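Local coordinates for deacylase (Burkholderia multivorans, PDB 5THW), which probably hydrolyses N-carbamoyl amino acids as a dizinc amidase of the peptidase M20 family, and here holds N-(aminocarbonyl)-beta-alanine at its two zinc ions, at residues R113-Y118 with E209-Q214; H104-P109 with N148-R153; K223-V228 with V393-V398. One frame throughout, in Å; residues are numbered along the deposited sequence.

How the interactions relate
From the N terminus, the chain leaves strand 99-103 into 104-109, then passes through 113-118 into helix 117-132. Strand 141-145 then leads to 148-153, which closes interaction 2 on 104-109. Strand 206-212 brings 209-214 back to 113-118 in interaction 1. The segments of these two contacts alternate along the chain, so their loops cross, and both contacts share the two zinc ions and the bound ligand. Interaction 3 opens later, at 223-228, and closes at 393-398, 165 residues further on. It meets interaction 1 through the neighbouring strands 206-212 and 390-395, but does not touch interaction 2.

Interaction 1: R113-Y118 with E209-Q214; sequences RFDGIY and ELHIEQ. With ZN (zinc ion), chain E; ZN (zinc ion), chain F; URP (N-(aminocarbonyl)-beta-alanine), chain G.
Asp115 and His211 share one zinc ion: Asp115 OD1 lies 2.4 Å from the zinc of chain E and His211 NE2 2.3 Å from it. The other carboxylate oxygen, Asp115 OD2, binds the zinc of chain F at 2.0 Å, so this carboxylate bridges the two metals. With CG anti to the backbone N (chi1 -174°), Asp115 puts one oxygen on each zinc. The carboxylate and imidazole planes are 72° apart. On the far side of its ring, His211 ND1 donates to Ile212 O at 2.7 Å. The bond is nearly straight (171°) and meets a carbonyl lone pair, which fixes the ring's rotation. Gln214 NE2 reaches the ligand, giving a hydrogen bond of 3.0 Å to URP O2. Away from the metals, Leu210 CD2 sits over one face of the Tyr118 ring, 3.9 Å from its centroid, a CH-pi contact. The Tyr118 hydroxyl bonds to Ile414 O. A water links the backbones, donating to Phe114 O and accepting from Ile212 N. His104 also binds the first zinc, Glu150 and His403 the second. The two zinc ions, on URP N3 and URP O2, would polarise the ureido group, while the shared carboxylate holds them together.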
loop_
_atom_site.group_PDB
_atom_site.type_symbol
_atom_site.label_atom_id
_atom_site.label_comp_id
_atom_site.label_asym_id
_atom_site.label_seq_id
_atom_site.Cartn_x
_atom_site.Cartn_y
_atom_site.Cartn_z
ATOM N N ARG A 113 -14.231 -14.934 -17.571
ATOM C CA ARG A 113 -15.529 -14.886 -18.238
ATOM C C ARG A 113 -16.454 -16.032 -17.845
ATOM O O ARG A 113 -17.591 -16.066 -18.322
ATOM C CB ARG A 113 -15.334 -14.877 -19.759
ATOM C CG ARG A 113 -14.760 -13.574 -20.304
ATOM C CD ARG A 113 -14.174 -13.749 -21.698
ATOM N NE ARG A 113 -13.187 -14.824 -21.703
ATOM C CZ ARG A 113 -13.186 -15.843 -22.556
ATOM N NH1 ARG A 113 -14.106 -15.918 -23.514
ATOM N NH2 ARG A 113 -12.249 -16.780 -22.456
ATOM N N PHE A 114 -16.003 -16.975 -17.012
ATOM C CA PHE A 114 -16.788 -18.157 -16.682
ATOM C C PHE A 114 -17.022 -18.368 -15.193
ATOM O O PHE A 114 -18.011 -19.012 -14.830
ATOM C CB PHE A 114 -16.115 -19.405 -17.278
ATOM C CG PHE A 114 -15.945 -19.321 -18.770
ATOM C CD1 PHE A 114 -16.962 -19.732 -19.622
ATOM C CD2 PHE A 114 -14.807 -18.758 -19.319
ATOM C CE1 PHE A 114 -16.826 -19.623 -20.993
ATOM C CE2 PHE A 114 -14.666 -18.646 -20.692
ATOM C CZ PHE A 114 -15.674 -19.080 -21.529
ATOM N N ASP A 115 -16.175 -17.819 -14.328
ATOM C CA ASP A 115 -16.359 -17.949 -12.888
ATOM C C ASP A 115 -17.710 -17.354 -12.479
ATOM O O ASP A 115 -17.967 -16.166 -12.693
ATOM C CB ASP A 115 -15.198 -17.238 -12.183
ATOM C CG ASP A 115 -15.198 -17.416 -10.669
ATOM O OD1 ASP A 115 -16.082 -18.102 -10.116
ATOM O OD2 ASP A 115 -14.294 -16.837 -10.029
ATOM N N GLY A 116 -18.575 -18.185 -11.898
ATOM C CA GLY A 116 -19.878 -17.741 -11.433
ATOM C C GLY A 116 -20.958 -17.589 -12.495
ATOM O O GLY A 116 -22.028 -18.198 -12.399
ATOM N N ILE A 117 -20.691 -16.772 -13.514
ATOM C CA ILE A 117 -21.703 -16.454 -14.514
ATOM C C ILE A 117 -22.147 -17.703 -15.266
ATOM O O ILE A 117 -23.301 -17.797 -15.702
ATOM C CB ILE A 117 -21.142 -15.380 -15.467
ATOM C CG1 ILE A 117 -22.194 -14.931 -16.484
ATOM C CG2 ILE A 117 -19.845 -15.866 -16.124
ATOM C CD1 ILE A 117 -23.413 -14.265 -15.839
ATOM N N TYR A 118 -21.254 -18.687 -15.408
ATOM C CA TYR A 118 -21.601 -19.936 -16.086
ATOM C C TYR A 118 -22.735 -20.660 -15.369
ATOM O O TYR A 118 -23.657 -21.177 -16.011
ATOM C CB TYR A 118 -20.352 -20.820 -16.186
ATOM C CG TYR A 118 -20.548 -22.210 -16.750
ATOM C CD1 TYR A 118 -19.917 -23.307 -16.167
ATOM C CD2 TYR A 118 -21.348 -22.431 -17.867
ATOM C CE1 TYR A 118 -20.079 -24.587 -16.680
ATOM C CE2 TYR A 118 -21.518 -23.708 -18.385
ATOM C CZ TYR A 118 -20.880 -24.780 -17.788
ATOM O OH TYR A 118 -21.043 -26.048 -18.295
ATOM N N GLU A 209 -25.424 -26.580 -8.256
ATOM C CA GLU A 209 -24.644 -25.466 -8.787
ATOM C C GLU A 209 -23.643 -25.969 -9.819
ATOM O O GLU A 209 -22.848 -26.869 -9.531
ATOM C CB GLU A 209 -23.928 -24.707 -7.666
ATOM C CG GLU A 209 -23.140 -23.508 -8.172
ATOM C CD GLU A 209 -22.784 -22.530 -7.067
ATOM O OE1 GLU A 209 -22.042 -21.564 -7.343
ATOM O OE2 GLU A 209 -23.248 -22.728 -5.924
ATOM N N LEU A 210 -23.707 -25.406 -11.026
ATOM C CA LEU A 210 -22.761 -25.697 -12.099
ATOM C C LEU A 210 -21.633 -24.667 -12.084
ATOM O O LEU A 210 -21.892 -23.466 -11.962
ATOM C CB LEU A 210 -23.489 -25.697 -13.445
ATOM C CG LEU A 210 -22.703 -25.860 -14.744
ATOM C CD1 LEU A 210 -22.028 -27.227 -14.834
ATOM C CD2 LEU A 210 -23.629 -25.650 -15.928
ATOM N N HIS A 211 -20.385 -25.134 -12.190
ATOM C CA HIS A 211 -19.226 -24.255 -12.035
ATOM C C HIS A 211 -18.021 -24.839 -12.761
ATOM O O HIS A 211 -17.932 -26.056 -12.954
ATOM C CB HIS A 211 -18.893 -24.045 -10.550
ATOM C CG HIS A 211 -18.237 -22.731 -10.253
ATOM N ND1 HIS A 211 -16.906 -22.482 -10.516
ATOM C CD2 HIS A 211 -18.735 -21.587 -9.729
ATOM C CE1 HIS A 211 -16.612 -21.245 -10.158
ATOM N NE2 HIS A 211 -17.705 -20.679 -9.681
ATOM N N ILE A 212 -17.100 -23.961 -13.179
ATOM C CA ILE A 212 -15.797 -24.428 -13.658
ATOM C C ILE A 212 -14.937 -24.854 -12.469
ATOM O O ILE A 212 -15.064 -24.324 -11.355
ATOM C CB ILE A 212 -15.063 -23.363 -14.491
ATOM C CG1 ILE A 212 -14.875 -22.085 -13.674
ATOM C CG2 ILE A 212 -15.796 -23.099 -15.804
ATOM C CD1 ILE A 212 -13.670 -21.273 -14.081
ATOM N N GLU A 213 -14.040 -25.815 -12.713
ATOM C CA GLU A 213 -13.262 -26.416 -11.629
ATOM C C GLU A 213 -12.395 -25.389 -10.913
ATOM O O GLU A 213 -12.187 -25.476 -9.695
ATOM C CB GLU A 213 -12.380 -27.543 -12.172
ATOM C CG GLU A 213 -11.571 -28.248 -11.090
ATOM C CD GLU A 213 -10.454 -29.118 -11.651
ATOM O OE1 GLU A 213 -10.607 -29.637 -12.781
ATOM O OE2 GLU A 213 -9.431 -29.291 -10.952
ATOM N N GLN A 214 -11.870 -24.416 -11.654
ATOM C CA GLN A 214 -10.875 -23.464 -11.163
ATOM C C GLN A 214 -9.573 -24.153 -10.761
ATOM O O GLN A 214 -8.739 -23.559 -10.068
ATOM C CB GLN A 214 -11.437 -22.621 -10.005
ATOM C CG GLN A 214 -12.835 -22.074 -10.308
ATOM C CD GLN A 214 -13.417 -21.242 -9.178
ATOM O OE1 GLN A 214 -13.906 -21.784 -8.189
ATOM N NE2 GLN A 214 -13.402 -19.918 -9.339
HETATM ZN ZN ZN E . -17.430 -18.863 -8.232
HETATM ZN ZN ZN F . -14.204 -16.543 -8.026
HETATM O O2 URP G . -14.011 -18.464 -6.815
HETATM C C2 URP G . -15.106 -18.377 -6.292
HETATM N N3 URP G . -16.162 -17.968 -6.981
HETATM N N1 URP G . -15.278 -18.667 -5.010
HETATM C C6 URP G . -15.168 -17.633 -3.994
HETATM C C5 URP G . -14.932 -18.213 -2.607
HETATM C C4 URP G . -13.539 -18.786 -2.592
HETATM O O42 URP G . -13.403 -20.031 -2.572
HETATM O O41 URP G . -12.571 -17.993 -2.603
HETATM O O HOH W 1 -18.278 -21.288 -13.022
HETATM O O HOH W 2 -18.766 -19.805 -6.606
#

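Interaction 2: H104-P109 with N148-R153; sequences HADSQP and NEEGSR. With ZN (zinc ion), chain E; ZN (zinc ion), chain F; URP (N-(aminocarbonyl)-beta-alanine), chain G.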
loop_
_atom_site.group_PDB
_atom_site.type_symbol
_atom_site.label_atom_id
_atom_site.label_comp_id
_atom_site.label_asym_id
_atom_site.label_seq_id
_atom_site.Cartn_x
_atom_site.Cartn_y
_atom_site.Cartn_z
ATOM N N HIS A 104 -23.160 -16.882 -9.077
ATOM C CA HIS A 104 -22.997 -15.454 -8.869
ATOM C C HIS A 104 -22.637 -14.785 -10.182
ATOM O O HIS A 104 -22.016 -15.391 -11.055
ATOM C CB HIS A 104 -21.919 -15.156 -7.832
ATOM C CG HIS A 104 -20.598 -15.783 -8.146
ATOM N ND1 HIS A 104 -19.572 -15.091 -8.752
ATOM C CD2 HIS A 104 -20.139 -17.042 -7.948
ATOM C CE1 HIS A 104 -18.534 -15.892 -8.905
ATOM N NE2 HIS A 104 -18.851 -17.081 -8.423
ATOM N N ALA A 105 -23.032 -13.523 -10.316
ATOM C CA ALA A 105 -22.692 -12.746 -11.495
ATOM C C ALA A 105 -21.570 -11.748 -11.250
ATOM O O ALA A 105 -21.104 -11.124 -12.211
ATOM C CB ALA A 105 -23.930 -12.010 -12.023
ATOM N N ASP A 106 -21.125 -11.583 -10.004
ATOM C CA ASP A 106 -20.027 -10.681 -9.688
ATOM C C ASP A 106 -18.688 -11.391 -9.871
ATOM O O ASP A 106 -18.601 -12.618 -9.833
ATOM C CB ASP A 106 -20.161 -10.143 -8.260
ATOM C CG ASP A 106 -19.940 -11.221 -7.196
ATOM O OD1 ASP A 106 -20.711 -12.219 -7.146
ATOM O OD2 ASP A 106 -18.982 -11.055 -6.405
ATOM N N SER A 107 -17.628 -10.599 -10.046
ATOM C CA SER A 107 -16.322 -11.147 -10.396
ATOM C C SER A 107 -15.212 -10.514 -9.567
ATOM O O SER A 107 -15.413 -9.538 -8.836
ATOM C CB SER A 107 -16.007 -10.948 -11.881
ATOM O OG SER A 107 -15.572 -9.621 -12.126
ATOM N N GLN A 108 -14.030 -11.112 -9.681
ATOM C CA GLN A 108 -12.818 -10.528 -9.143
ATOM C C GLN A 108 -12.380 -9.330 -9.987
ATOM O O GLN A 108 -12.863 -9.136 -11.107
ATOM C CB GLN A 108 -11.705 -11.580 -9.093
ATOM C CG GLN A 108 -11.988 -12.677 -8.092
ATOM C CD GLN A 108 -11.674 -12.246 -6.671
ATOM O OE1 GLN A 108 -10.903 -11.312 -6.456
ATOM N NE2 GLN A 108 -12.284 -12.912 -5.695
ATOM N N PRO A 109 -11.489 -8.487 -9.454
ATOM C CA PRO A 109 -10.864 -7.461 -10.309
ATOM C C PRO A 109 -10.142 -8.049 -11.511
ATOM O O PRO A 109 -10.132 -7.425 -12.582
ATOM C CB PRO A 109 -9.896 -6.744 -9.354
ATOM C CG PRO A 109 -9.787 -7.635 -8.142
ATOM C CD PRO A 109 -11.108 -8.330 -8.040
ATOM N N ASN A 148 -22.552 -10.810 -3.978
ATOM C CA ASN A 148 -21.200 -10.663 -3.437
ATOM C C ASN A 148 -20.626 -12.010 -2.996
ATOM O O ASN A 148 -20.124 -12.171 -1.877
ATOM C CB ASN A 148 -21.197 -9.665 -2.276
ATOM C CG ASN A 148 -19.792 -9.318 -1.805
ATOM O OD1 ASN A 148 -18.909 -9.048 -2.612
ATOM N ND2 ASN A 148 -19.573 -9.372 -0.497
ATOM N N GLU A 149 -20.677 -12.987 -3.910
ATOM C CA GLU A 149 -20.142 -14.311 -3.591
ATOM C C GLU A 149 -18.625 -14.291 -3.481
ATOM O O GLU A 149 -18.056 -15.006 -2.651
ATOM C CB GLU A 149 -20.599 -15.341 -4.624
ATOM C CG GLU A 149 -20.189 -16.762 -4.312
ATOM C CD GLU A 149 -18.797 -17.097 -4.817
ATOM O OE1 GLU A 149 -18.269 -16.346 -5.668
ATOM O OE2 GLU A 149 -18.235 -18.119 -4.372
ATOM N N GLU A 150 -17.961 -13.476 -4.309
ATOM C CA GLU A 150 -16.501 -13.476 -4.371
ATOM C C GLU A 150 -15.868 -13.072 -3.047
ATOM O O GLU A 150 -14.786 -13.563 -2.704
ATOM C CB GLU A 150 -16.017 -12.535 -5.483
ATOM C CG GLU A 150 -16.205 -13.071 -6.895
ATOM C CD GLU A 150 -15.255 -14.213 -7.227
ATOM O OE1 GLU A 150 -14.384 -14.536 -6.390
ATOM O OE2 GLU A 150 -15.391 -14.796 -8.321
ATOM N N GLY A 151 -16.510 -12.183 -2.295
ATOM C CA GLY A 151 -15.911 -11.732 -1.054
ATOM C C GLY A 151 -14.702 -10.847 -1.237
ATOM O O GLY A 151 -13.877 -10.736 -0.326
ATOM N N SER A 152 -14.577 -10.201 -2.395
ATOM C CA SER A 152 -13.424 -9.356 -2.680
ATOM C C SER A 152 -13.671 -7.907 -2.264
ATOM O O SER A 152 -12.943 -7.360 -1.431
ATOM C CB SER A 152 -13.083 -9.442 -4.173
ATOM O OG SER A 152 -11.905 -8.723 -4.483
ATOM N N ARG A 153 -14.720 -7.288 -2.806
ATOM C CA ARG A 153 -15.008 -5.903 -2.447
ATOM C C ARG A 153 -15.532 -5.797 -1.019
ATOM O O ARG A 153 -15.133 -4.894 -0.276
ATOM C CB ARG A 153 -16.000 -5.291 -3.433
ATOM C CG ARG A 153 -16.257 -3.838 -3.151
ATOM C CD ARG A 153 -17.327 -3.275 -4.048
ATOM N NE ARG A 153 -17.708 -1.940 -3.604
ATOM C CZ ARG A 153 -18.819 -1.316 -3.977
ATOM N NH1 ARG A 153 -19.670 -1.910 -4.805
ATOM N NH2 ARG A 153 -19.084 -0.108 -3.502
HETATM ZN ZN ZN E . -17.430 -18.863 -8.232
HETATM ZN ZN ZN F . -14.204 -16.543 -8.026
HETATM O O2 URP G . -14.011 -18.464 -6.815
HETATM C C2 URP G . -15.106 -18.377 -6.292
HETATM N N3 URP G . -16.162 -17.968 -6.981
HETATM N N1 URP G . -15.278 -18.667 -5.010
HETATM C C6 URP G . -15.168 -17.633 -3.994
HETATM C C5 URP G . -14.932 -18.213 -2.607
HETATM C C4 URP G . -13.539 -18.786 -2.592
HETATM O O42 URP G . -13.403 -20.031 -2.572
HETATM O O41 URP G . -12.571 -17.993 -2.603
HETATM O O HOH W 3 -14.125 -13.692 -10.724
HETATM O O HOH W 2 -18.766 -19.805 -6.606
#
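The dizinc site and its ligand pocket are lined here by two loops, 104-109 and 148-153, each following a strand. His104 NE2 binds the zinc of chain E at 2.3 Å. Its ring is steadied from behind, where ND1 donates to Asp106 O almost exactly in the ring plane. Glu149 lies over one face of this ring, with the carboxylate and ring planes only 19° apart. A bend at chi2 (-86°) turns the Glu149 carboxylate over the ring. Glu149 OE1 is 3.0 Å from URP N3, while Glu149 OE2 accepts a weak hydrogen bond from the water on that zinc. Glu150 grips the second metal with both oxygens, OE2 at 2.1 Å and OE1 at 2.6 Å from the zinc of chain F. Glu150 OE1 also takes a hydrogen bond from Gln108 NE2, at 2.7 Å. The donor comes from above the carboxylate plane, and the amide stands nearly perpendicular to it. The Gln108 amide also bonds to Ser294 and Asn296 of the second subunit. A water accepts from Gln108 N and lies 2.9 Å from Glu150 OE2. Asp106 turns its carboxylate to the opposite loop. Asp106 OD1 and OD2 accept weak hydrogen bonds from Glu149 N and Glu150 N, respectively, and so help to position the backbone that carries both glutamates. Asp115 and His211 complete the chain E site; Asp115 and His403 complete the other. Glu149 thus lies beside the ligand and the zinc-bound water. Paired acidic residues beside a dizinc centre are typical of the peptidase M20 family.

Interaction 3: K223-V228 with V393-V398; sequences KTIGVV and VFVPCV
An antiparallel strand pairing joins the start of strand 225-242 to the end of strand 390-395. Gly226 and Phe394 form the hydrogen-bonded pair: Gly226 N donates to Phe394 O at 2.8 Å, and Phe394 N donates to Gly226 O at 3.0 Å. Ile225 CA also approaches Phe394 O, at 3.3 Å, in a CA-H...O contact. Val227 and Val393 make the next, non-hydrogen-bonded pair. The CA atoms of Gly226 and Phe394 are only 4.5 Å apart, and with no side chain on Gly226 the CB of Phe394 can lie close to its backbone. One methyl of Val228, CG2, stands over a face of the Phe394 ring, 3.6 Å from its centroid and 15° off the normal. This is a CH-pi contact. With CG2 anti to the carbonyl carbon, Val228 turns this methyl to the Phe394 ring. Ile225 meets Val393 and Val395 through CG2 and CD1, respectively. Helix 411-429 packs against Ile225 and Val393. Beyond the strands, Pro396 CD rests 3.2 Å from Thr224 O. Strand 390-395 also pairs in parallel with strand 206-212, which carries the zinc ligand His211. Such a mixed sheet packed against helices is typical of the catalytic domain of M20 peptidases.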
loop_
_atom_site.group_PDB
_atom_site.type_symbol
_atom_site.label_atom_id
_atom_site.label_comp_id
_atom_site.label_asym_id
_atom_site.label_seq_id
_atom_site.Cartn_x
_atom_site.Cartn_y
_atom_site.Cartn_z
ATOM N N LYS A 223 -11.048 -35.507 -18.448
ATOM C CA LYS A 223 -12.405 -35.751 -17.977
ATOM C C LYS A 223 -13.271 -34.535 -18.271
ATOM O O LYS A 223 -12.820 -33.393 -18.152
ATOM C CB LYS A 223 -12.427 -36.056 -16.476
ATOM C CG LYS A 223 -11.717 -37.355 -16.092
ATOM C CD LYS A 223 -12.353 -38.522 -16.814
ATOM C CE LYS A 223 -12.209 -39.806 -16.047
ATOM N NZ LYS A 223 -12.245 -40.954 -16.988
ATOM N N THR A 224 -14.505 -34.787 -18.697
ATOM C CA THR A 224 -15.407 -33.708 -19.066
ATOM C C THR A 224 -16.232 -33.198 -17.886
ATOM O O THR A 224 -16.480 -31.990 -17.780
ATOM C CB THR A 224 -16.318 -34.171 -20.199
ATOM O OG1 THR A 224 -15.510 -34.463 -21.345
ATOM C CG2 THR A 224 -17.327 -33.090 -20.561
ATOM N N ILE A 225 -16.671 -34.078 -16.990
ATOM C CA ILE A 225 -17.537 -33.695 -15.881
ATOM C C ILE A 225 -16.874 -34.107 -14.576
ATOM O O ILE A 225 -16.445 -35.254 -14.424
ATOM C CB ILE A 225 -18.935 -34.326 -16.010
ATOM C CG1 ILE A 225 -19.652 -33.788 -17.254
ATOM C CG2 ILE A 225 -19.755 -34.085 -14.748
ATOM C CD1 ILE A 225 -19.949 -32.297 -17.193
ATOM N N GLY A 226 -16.821 -33.176 -13.620
ATOM C CA GLY A 226 -16.386 -33.479 -12.278
ATOM C C GLY A 226 -17.594 -33.630 -11.380
ATOM O O GLY A 226 -18.378 -32.692 -11.212
ATOM N N VAL A 227 -17.748 -34.821 -10.805
ATOM C CA VAL A 227 -18.850 -35.097 -9.885
ATOM C C VAL A 227 -18.416 -34.624 -8.498
ATOM O O VAL A 227 -17.737 -35.346 -7.764
ATOM C CB VAL A 227 -19.233 -36.578 -9.894
ATOM C CG1 VAL A 227 -20.430 -36.834 -8.987
ATOM C CG2 VAL A 227 -19.519 -37.024 -11.321
ATOM N N VAL A 228 -18.837 -33.417 -8.123
ATOM C CA VAL A 228 -18.352 -32.768 -6.906
ATOM C C VAL A 228 -18.960 -33.473 -5.699
ATOM O O VAL A 228 -20.166 -33.379 -5.457
ATOM C CB VAL A 228 -18.692 -31.275 -6.889
ATOM C CG1 VAL A 228 -18.053 -30.613 -5.681
ATOM C CG2 VAL A 228 -18.265 -30.600 -8.184
ATOM N N VAL A 393 -21.863 -29.618 -10.099
ATOM C CA VAL A 393 -21.339 -30.143 -11.356
ATOM C C VAL A 393 -20.152 -29.283 -11.762
ATOM O O VAL A 393 -20.249 -28.048 -11.772
ATOM C CB VAL A 393 -22.405 -30.139 -12.470
ATOM C CG1 VAL A 393 -21.834 -30.708 -13.747
ATOM C CG2 VAL A 393 -23.623 -30.942 -12.050
ATOM N N PHE A 394 -19.035 -29.929 -12.083
ATOM C CA PHE A 394 -17.824 -29.248 -12.524
ATOM C C PHE A 394 -17.544 -29.555 -13.988
ATOM O O PHE A 394 -17.778 -30.672 -14.459
ATOM C CB PHE A 394 -16.596 -29.657 -11.705
ATOM C CG PHE A 394 -16.344 -28.813 -10.491
ATOM C CD1 PHE A 394 -17.209 -27.802 -10.131
ATOM C CD2 PHE A 394 -15.206 -29.022 -9.724
ATOM C CE1 PHE A 394 -16.955 -27.031 -9.007
ATOM C CE2 PHE A 394 -14.947 -28.251 -8.610
ATOM C CZ PHE A 394 -15.819 -27.257 -8.253
ATOM N N VAL A 395 -17.036 -28.554 -14.691
ATOM C CA VAL A 395 -16.420 -28.727 -16.003
ATOM C C VAL A 395 -14.985 -28.240 -15.880
ATOM O O VAL A 395 -14.657 -27.461 -14.963
ATOM C CB VAL A 395 -17.199 -27.974 -17.108
ATOM C CG1 VAL A 395 -18.668 -28.376 -17.096
ATOM C CG2 VAL A 395 -17.059 -26.463 -16.935
ATOM N N PRO A 396 -14.091 -28.691 -16.756
ATOM C CA PRO A 396 -12.699 -28.244 -16.666
ATOM C C PRO A 396 -12.542 -26.813 -17.153
ATOM O O PRO A 396 -13.427 -26.246 -17.799
ATOM C CB PRO A 396 -11.937 -29.220 -17.569
ATOM C CG PRO A 396 -12.941 -29.888 -18.406
ATOM C CD PRO A 396 -14.310 -29.636 -17.863
ATOM N N CYS A 397 -11.394 -26.230 -16.829
ATOM C CA CYS A 397 -11.008 -24.939 -17.374
ATOM C C CYS A 397 -9.569 -25.036 -17.851
ATOM O O CYS A 397 -8.776 -25.820 -17.322
ATOM C CB CYS A 397 -11.169 -23.791 -16.350
ATOM S SG CYS A 397 -10.249 -23.974 -14.804
ATOM N N VAL A 398 -9.255 -24.246 -18.881
ATOM C CA VAL A 398 -7.964 -24.340 -19.555
ATOM C C VAL A 398 -6.839 -23.968 -18.602
ATOM O O VAL A 398 -6.861 -22.906 -17.965
ATOM C CB VAL A 398 -7.949 -23.445 -20.802
ATOM C CG1 VAL A 398 -6.578 -23.493 -21.475
ATOM C CG2 VAL A 398 -9.072 -23.856 -21.764
#